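Local atomic coordinates of novel protein similar to vertebrate potassium voltage-gated channel, subfamily H (Eag-related) family (Danio rerio, PDB entry 3UKN), a protein that probably forms the potassium-selective pore of a voltage-gated KCNH (ELK) channel, represented here by its C-linker and cyclic nucleotide-binding homology domain. Residues B[71-76]-B[93-98]; B[126-131]-B[161-166]. All coordinates share one frame; numbering follows the deposited sequence.

Interaction 1. Residues B[71-76]-B[93-98]; sequences MHLNKE and SLSLII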
ATOM      1  N   MET B  71     -12.744  18.260  -9.871  1.00 46.68           N
ATOM      2  CA  MET B  71     -13.642  19.412  -9.742  1.00 53.49           C
ATOM      3  C   MET B  71     -14.599  19.334  -8.542  1.00 59.18           C
ATOM      4  O   MET B  71     -15.010  20.367  -8.008  1.00 61.46           O
ATOM      5  CB  MET B  71     -14.456  19.625 -11.025  1.00 54.54           C
ATOM      6  CG  MET B  71     -13.750  20.377 -12.155  1.00 52.65           C
ATOM      7  SD  MET B  71     -14.678  20.201 -13.695  1.00 90.27           S
ATOM      8  CE  MET B  71     -13.371  20.268 -14.931  1.00 53.62           C
ATOM      9  N   HIS B  72     -14.962  18.123  -8.124  1.00 37.13           N
ATOM     10  CA  HIS B  72     -15.879  17.963  -6.993  1.00 38.97           C
ATOM     11  C   HIS B  72     -15.173  17.912  -5.633  1.00 51.22           C
ATOM     12  O   HIS B  72     -15.822  17.750  -4.590  1.00 64.51           O
ATOM     13  CB  HIS B  72     -16.744  16.712  -7.166  1.00 44.11           C
ATOM     14  CG  HIS B  72     -17.764  16.830  -8.245  1.00 52.39           C
ATOM     15  ND1 HIS B  72     -17.501  16.501  -9.566  1.00 51.87           N
ATOM     16  CD2 HIS B  72     -19.054  17.246  -8.221  1.00 56.21           C
ATOM     17  CE1 HIS B  72     -18.577  16.710 -10.293  1.00 55.49           C
ATOM     18  NE2 HIS B  72     -19.541  17.158  -9.500  1.00 59.72           N
ATOM     19  N   LEU B  73     -13.849  18.030  -5.635  1.00 41.67           N
ATOM     20  CA  LEU B  73     -13.118  17.981  -4.372  1.00 48.56           C
ATOM     21  C   LEU B  73     -12.659  19.371  -3.992  1.00 51.88           C
ATOM     22  O   LEU B  73     -12.187  20.129  -4.845  1.00 56.64           O
ATOM     23  CB  LEU B  73     -11.913  17.030  -4.446  1.00 35.70           C
ATOM     24  CG  LEU B  73     -12.184  15.590  -4.909  1.00 38.85           C
ATOM     25  CD1 LEU B  73     -10.911  14.708  -4.883  1.00 30.79           C
ATOM     26  CD2 LEU B  73     -13.279  14.966  -4.084  1.00 41.61           C
ATOM     27  N   ASN B  74     -12.817  19.705  -2.715  1.00 46.49           N
ATOM     28  CA  ASN B  74     -12.218  20.918  -2.150  1.00 40.62           C
ATOM     29  C   ASN B  74     -11.472  20.556  -0.853  1.00 43.06           C
ATOM     30  O   ASN B  74     -11.936  20.846   0.252  1.00 56.71           O
ATOM     31  CB  ASN B  74     -13.285  21.992  -1.900  1.00 40.77           C
ATOM     32  N   LYS B  75     -10.329  19.893  -1.002  1.00 37.00           N
ATOM     33  CA  LYS B  75      -9.589  19.369   0.139  1.00 37.89           C
ATOM     34  C   LYS B  75      -8.939  20.463   0.996  1.00 36.53           C
ATOM     35  O   LYS B  75      -8.101  21.225   0.511  1.00 27.74           O
ATOM     36  CB  LYS B  75      -8.530  18.374  -0.347  1.00 37.03           C
ATOM     37  CG  LYS B  75      -9.119  17.061  -0.904  1.00 35.25           C
ATOM     38  CD  LYS B  75      -9.825  16.267   0.184  1.00 38.38           C
ATOM     39  CE  LYS B  75     -10.896  15.357  -0.398  1.00 52.87           C
ATOM     40  NZ  LYS B  75     -11.526  14.511   0.653  1.00 52.75           N
ATOM     41  N   GLU B  76      -9.314  20.508   2.275  1.00 38.28           N
ATOM     42  CA  GLU B  76      -8.813  21.509   3.213  1.00 44.35           C
ATOM     43  C   GLU B  76      -7.287  21.601   3.217  1.00 40.60           C
ATOM     44  O   GLU B  76      -6.724  22.696   3.265  1.00 33.22           O
ATOM     45  CB  GLU B  76      -9.323  21.237   4.629  1.00 52.00           C
ATOM     46  CG  GLU B  76     -10.810  21.504   4.830  1.00 66.46           C
ATOM     47  CD  GLU B  76     -11.706  20.346   4.388  1.00 80.53           C
ATOM     48  OE1 GLU B  76     -11.232  19.448   3.654  1.00 68.76           O
ATOM     49  OE2 GLU B  76     -12.896  20.338   4.783  1.00 95.66           O
ATOM     50  N   SER B  93      -4.073  16.739  -9.525  1.00 21.41           N
ATOM     51  CA  SER B  93      -3.292  15.540  -9.192  1.00 21.62           C
ATOM     52  C   SER B  93      -3.153  15.337  -7.684  1.00 24.48           C
ATOM     53  O   SER B  93      -3.436  14.269  -7.171  1.00 30.77           O
ATOM     54  CB  SER B  93      -1.902  15.620  -9.826  1.00 25.63           C
ATOM     55  OG  SER B  93      -1.986  15.947 -11.206  1.00 43.52           O
ATOM     56  N   LEU B  94      -2.726  16.375  -6.973  1.00 27.48           N
ATOM     57  CA  LEU B  94      -2.588  16.281  -5.530  1.00 22.40           C
ATOM     58  C   LEU B  94      -3.891  15.934  -4.845  1.00 20.21           C
ATOM     59  O   LEU B  94      -3.922  15.172  -3.875  1.00 24.81           O
ATOM     60  CB  LEU B  94      -2.042  17.593  -4.942  1.00 25.62           C
ATOM     61  CG  LEU B  94      -0.559  17.880  -5.182  1.00 27.51           C
ATOM     62  CD1 LEU B  94      -0.132  19.222  -4.553  1.00 22.82           C
ATOM     63  CD2 LEU B  94       0.275  16.748  -4.621  1.00 31.99           C
ATOM     64  N   SER B  95      -4.972  16.515  -5.319  1.00 13.49           N
ATOM     65  CA  SER B  95      -6.234  16.355  -4.610  1.00 33.14           C
ATOM     66  C   SER B  95      -6.723  14.927  -4.740  1.00 27.92           C
ATOM     67  O   SER B  95      -7.453  14.444  -3.876  1.00 28.23           O
ATOM     68  CB  SER B  95      -7.313  17.323  -5.137  1.00 29.82           C
ATOM     69  OG  SER B  95      -7.774  16.885  -6.390  1.00 28.67           O
ATOM     70  N   LEU B  96      -6.323  14.259  -5.819  1.00 28.39           N
ATOM     71  CA  LEU B  96      -6.749  12.881  -6.052  1.00 35.52           C
ATOM     72  C   LEU B  96      -5.997  11.813  -5.222  1.00 36.15           C
ATOM     73  O   LEU B  96      -6.419  10.659  -5.187  1.00 38.61           O
ATOM     74  CB  LEU B  96      -6.689  12.547  -7.549  1.00 36.24           C
ATOM     75  CG  LEU B  96      -7.616  13.341  -8.474  1.00 32.85           C
ATOM     76  CD1 LEU B  96      -7.234  13.156  -9.942  1.00 23.04           C
ATOM     77  CD2 LEU B  96      -9.076  12.975  -8.232  1.00 35.87           C
ATOM     78  N   ILE B  97      -4.894  12.190  -4.570  1.00 33.59           N
ATOM     79  CA  ILE B  97      -4.119  11.244  -3.753  1.00 33.72           C
ATOM     80  C   ILE B  97      -4.185  11.595  -2.262  1.00 39.32           C
ATOM     81  O   ILE B  97      -3.435  11.060  -1.450  1.00 38.21           O
ATOM     82  CB  ILE B  97      -2.605  11.129  -4.190  1.00 22.03           C
ATOM     83  CG1 ILE B  97      -1.854  12.458  -3.961  1.00 24.28           C
ATOM     84  CG2 ILE B  97      -2.472  10.619  -5.644  1.00 24.60           C
ATOM     85  CD1 ILE B  97      -0.340  12.406  -4.261  1.00 17.29           C
ATOM     86  N   ILE B  98      -5.094  12.493  -1.903  1.00 31.85           N
ATOM     87  CA  ILE B  98      -5.256  12.880  -0.507  1.00 31.82           C
ATOM     88  C   ILE B  98      -6.174  11.890   0.211  1.00 31.48           C
ATOM     89  O   ILE B  98      -7.227  11.536  -0.301  1.00 27.96           O
ATOM     90  CB  ILE B  98      -5.841  14.328  -0.376  1.00 30.44           C
ATOM     91  CG1 ILE B  98      -4.832  15.366  -0.859  1.00 24.84           C
ATOM     92  CG2 ILE B  98      -6.259  14.621   1.053  1.00 29.27           C
ATOM     93  CD1 ILE B  98      -5.347  16.762  -0.771  1.00 29.56           C
TER
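The flat group of this contact is a backbone one, the peptide joining Ser95 to Leu96. Leu73 CD1 stands over one face of it, with 3.6 Å between that methyl and Ser95 O. Lys75 CG comes to the same oxygen much less steeply, at 4.3 Å, from beyond the carbonyl end. The rest is aliphatic. Lys75 and Ile98 slide past each other in opposite directions, so that Lys75 CB rests 3.6 Å from Ile98 CD1 while Lys75 CD, further along, lies 4.0 Å from Ile98 CG2. A bend at chi2 (-65°) turns the lysine chain along the isoleucine instead of straight away from the backbone. Lysine suits this place because its methylenes cover an apolar neighbour while its amine travels on: NZ hydrogen-bonds to NE2 of His28 of the second subunit, a residue that also packs on Leu73.

Leu73 makes the second apolar touch. Besides the peptide, its CD1 touches Leu96 CD2 at 4.2 Å, the leucine reaching back with its tip although its CB points away. Ser95 is small enough to let the loop come close, and its OG, 4.1 Å from Leu73 CD1, is bonded to Arg92 O one turn back. A hydroxyl occupied in this way can face a methyl at little cost. No hydrogen bond crosses between the two segments, so the contact probably rests on fit of shape and exclusion of water. Behind it, Ile98 packs on Gln171 and Ile173 of strand 168-174, and Leu96 on Arg66 and Ile69 of helix 63-71. Here the chain leaving helix 63-71 folds against the C-terminal end of helix 88-96, consistent with the junction between the C-linker and the first helix of the cyclic nucleotide-binding homology domain in KCNH channels.

Interaction 2. Residues B[126-131]-B[161-166]; sequences SMEVLK and NVKALT
Glu128 takes chi1 of 55°, CG between its backbone N and carbonyl carbon, and Lys163 folds at chi3 (58°); the two side chains thereby run side by side on one face of the sheet. Glu128 OE2 and Lys163 NZ stay 4.1 Å apart, beyond a salt bridge, and a water joins them, donating to OE2 and accepting from NZ at 2.7 Å. Leu130 crosses the lysine obliquely, its CD1 pressed tightly at 3.5 Å on Lys163 CD, while Leu165 lies across the Glu128 stem, CD1 3.7 Å from Glu128 CB. On the other face Val129 and Val162 meet by their CG2 methyls, branched residues suited to a buried strand.

The antiparallel backbones bond both ways at Glu128–Lys163 and Leu130–Asn161. Beyond strand 161-164, Leu165 N donates to Ser126 O (2.8 Å) and Thr166 OG1 accepts from Ser126 N (3.1 Å), extending the pairing through a side chain. The Asn161 side chain gives OD1 to Gln112 N and makes a weak ND2 bond to Leu130 O. Strands 134-139 and 108-110 flank the pair within the domain's beta roll. The chemistry implies that backbone hydrogen bonds and apolar cover hold the strands together, the charges adding probably a weaker, water-screened attraction.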
ATOM      1  N   SER B 126      -7.557  17.548  18.576  1.00 35.18           N
ATOM      2  CA  SER B 126      -6.317  18.071  19.106  1.00 43.00           C
ATOM      3  C   SER B 126      -5.305  16.952  19.279  1.00 39.33           C
ATOM      4  O   SER B 126      -5.674  15.787  19.422  1.00 34.08           O
ATOM      5  CB  SER B 126      -6.565  18.776  20.431  1.00 43.85           C
ATOM      6  OG  SER B 126      -7.570  19.759  20.273  1.00 53.03           O
ATOM      7  N   MET B 127      -4.026  17.313  19.248  1.00 42.48           N
ATOM      8  CA  MET B 127      -2.953  16.341  19.382  1.00 41.39           C
ATOM      9  C   MET B 127      -1.800  16.986  20.102  1.00 45.47           C
ATOM     10  O   MET B 127      -1.638  18.207  20.069  1.00 45.27           O
ATOM     11  CB  MET B 127      -2.460  15.903  18.009  1.00 40.75           C
ATOM     12  CG  MET B 127      -3.532  15.891  16.946  1.00 37.49           C
ATOM     13  SD  MET B 127      -2.919  15.069  15.488  1.00 43.51           S
ATOM     14  CE  MET B 127      -3.147  13.363  15.971  1.00 24.96           C
ATOM     15  N   GLU B 128      -0.984  16.163  20.742  1.00 38.05           N
ATOM     16  CA  GLU B 128       0.204  16.664  21.416  1.00 50.58           C
ATOM     17  C   GLU B 128       1.457  16.189  20.684  1.00 47.66           C
ATOM     18  O   GLU B 128       1.481  15.072  20.162  1.00 43.37           O
ATOM     19  CB  GLU B 128       0.217  16.180  22.869  1.00 50.16           C
ATOM     20  CG  GLU B 128       0.108  14.666  23.010  1.00 55.03           C
ATOM     21  CD  GLU B 128       0.033  14.200  24.461  1.00 63.84           C
ATOM     22  OE1 GLU B 128       0.245  15.025  25.377  1.00 70.54           O
ATOM     23  OE2 GLU B 128      -0.241  12.999  24.683  1.00 67.86           O
ATOM     24  N   VAL B 129       2.477  17.044  20.611  1.00 36.79           N
ATOM     25  CA  VAL B 129       3.821  16.583  20.245  1.00 39.52           C
ATOM     26  C   VAL B 129       4.563  16.242  21.546  1.00 48.95           C
ATOM     27  O   VAL B 129       4.575  17.035  22.483  1.00 54.02           O
ATOM     28  CB  VAL B 129       4.615  17.634  19.450  1.00 43.59           C
ATOM     29  CG1 VAL B 129       5.967  17.075  19.015  1.00 43.23           C
ATOM     30  CG2 VAL B 129       3.830  18.104  18.230  1.00 41.72           C
ATOM     31  N   LEU B 130       5.140  15.044  21.602  1.00 37.95           N
ATOM     32  CA  LEU B 130       5.858  14.552  22.781  1.00 44.41           C
ATOM     33  C   LEU B 130       7.247  14.119  22.369  1.00 45.63           C
ATOM     34  O   LEU B 130       7.395  13.183  21.589  1.00 45.18           O
ATOM     35  CB  LEU B 130       5.167  13.318  23.373  1.00 50.76           C
ATOM     36  CG  LEU B 130       3.743  13.373  23.922  1.00 60.90           C
ATOM     37  CD1 LEU B 130       3.425  12.057  24.579  1.00 67.85           C
ATOM     38  CD2 LEU B 130       3.599  14.486  24.930  1.00 73.11           C
ATOM     39  N   LYS B 131       8.271  14.786  22.889  1.00 52.04           N
ATOM     40  CA  LYS B 131       9.641  14.320  22.704  1.00 56.13           C
ATOM     41  C   LYS B 131      10.135  13.795  24.043  1.00 60.00           C
ATOM     42  O   LYS B 131      10.099  14.514  25.040  1.00 60.35           O
ATOM     43  CB  LYS B 131      10.530  15.449  22.193  1.00 55.59           C
ATOM     44  CG  LYS B 131      11.915  15.000  21.752  1.00 58.79           C
ATOM     45  CD  LYS B 131      12.716  16.168  21.197  1.00 53.21           C
ATOM     46  N   ASN B 161       7.237  11.973  19.154  1.00 37.36           N
ATOM     47  CA  ASN B 161       5.964  11.282  19.018  1.00 33.42           C
ATOM     48  C   ASN B 161       4.861  12.320  18.792  1.00 34.58           C
ATOM     49  O   ASN B 161       4.937  13.439  19.333  1.00 37.13           O
ATOM     50  CB  ASN B 161       5.633  10.474  20.288  1.00 45.23           C
ATOM     51  CG  ASN B 161       6.778   9.586  20.742  1.00 51.91           C
ATOM     52  OD1 ASN B 161       7.146   8.633  20.057  1.00 55.15           O
ATOM     53  ND2 ASN B 161       7.334   9.883  21.912  1.00 52.36           N
ATOM     54  N   VAL B 162       3.853  11.970  17.996  1.00 43.93           N
ATOM     55  CA  VAL B 162       2.637  12.779  17.928  1.00 37.59           C
ATOM     56  C   VAL B 162       1.449  11.909  18.279  1.00 37.11           C
ATOM     57  O   VAL B 162       1.170  10.923  17.592  1.00 37.34           O
ATOM     58  CB  VAL B 162       2.349  13.386  16.526  1.00 34.43           C
ATOM     59  CG1 VAL B 162       1.039  14.174  16.588  1.00 26.50           C
ATOM     60  CG2 VAL B 162       3.490  14.282  16.039  1.00 32.61           C
ATOM     61  N   LYS B 163       0.739  12.288  19.334  1.00 33.59           N
ATOM     62  CA  LYS B 163      -0.358  11.486  19.856  1.00 31.35           C
ATOM     63  C   LYS B 163      -1.656  12.290  19.829  1.00 37.96           C
ATOM     64  O   LYS B 163      -1.665  13.453  20.212  1.00 45.80           O
ATOM     65  CB  LYS B 163      -0.058  11.092  21.301  1.00 37.95           C
ATOM     66  CG  LYS B 163       1.057  10.068  21.483  1.00 49.10           C
ATOM     67  CD  LYS B 163       1.310   9.796  22.961  1.00 54.51           C
ATOM     68  CE  LYS B 163       0.046   9.298  23.666  1.00 49.68           C
ATOM     69  NZ  LYS B 163       0.289   8.966  25.099  1.00 54.58           N
ATOM     70  N   ALA B 164      -2.747  11.681  19.380  1.00 40.73           N
ATOM     71  CA  ALA B 164      -4.046  12.331  19.460  1.00 33.75           C
ATOM     72  C   ALA B 164      -4.370  12.570  20.919  1.00 36.37           C
ATOM     73  O   ALA B 164      -4.040  11.752  21.778  1.00 39.41           O
ATOM     74  CB  ALA B 164      -5.124  11.463  18.817  1.00 32.55           C
ATOM     75  N   LEU B 165      -5.005  13.698  21.206  1.00 45.30           N
ATOM     76  CA  LEU B 165      -5.460  13.996  22.559  1.00 45.75           C
ATOM     77  C   LEU B 165      -6.956  13.776  22.640  1.00 42.56           C
ATOM     78  O   LEU B 165      -7.472  13.303  23.651  1.00 44.66           O
ATOM     79  CB  LEU B 165      -5.143  15.442  22.924  1.00 49.75           C
ATOM     80  CG  LEU B 165      -3.720  15.687  23.397  1.00 53.46           C
ATOM     81  CD1 LEU B 165      -3.372  17.159  23.245  1.00 60.73           C
ATOM     82  CD2 LEU B 165      -3.595  15.225  24.840  1.00 45.64           C
ATOM     83  N   THR B 166      -7.647  14.148  21.567  1.00 41.43           N
ATOM     84  CA  THR B 166      -9.068  13.876  21.423  1.00 42.43           C
ATOM     85  C   THR B 166      -9.258  13.063  20.144  1.00 46.86           C
ATOM     86  O   THR B 166      -8.281  12.732  19.449  1.00 40.29           O
ATOM     87  CB  THR B 166      -9.892  15.186  21.341  1.00 44.17           C
ATOM     88  OG1 THR B 166      -9.703  15.809  20.061  1.00 43.59           O
ATOM     89  CG2 THR B 166      -9.462  16.162  22.439  1.00 44.07           C
TER
HETATM   90  O   HOH W   1       0.842  11.036  26.730  1.00 47.07           O
HETATM   91  O   HOH W   2      -2.717  11.559  23.775  1.00 49.24           O

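Overall arrangement
Interactions 1 and 2 lie on opposite sides of the chain's centre, their own centres 26 Å apart and their nearest atoms about 14 Å apart, so neither touches the other. They follow in series along the chain: 71-76 with 93-98 closes before 126-131 with 161-166 opens. The first, at the subunit interface, is van der Waals contact with no hydrogen bond between its segments; the second is a strand pair that no other chain of the assembly touches. Strand 168-174 relates them, since Ile98 packs on its Ile173 and Met127 on its Leu170. Strand 200-203, which, as in other KCNH channels, probably occupies the place of a cyclic nucleotide, pairs with 144-146 in the other sheet, not with interaction 2.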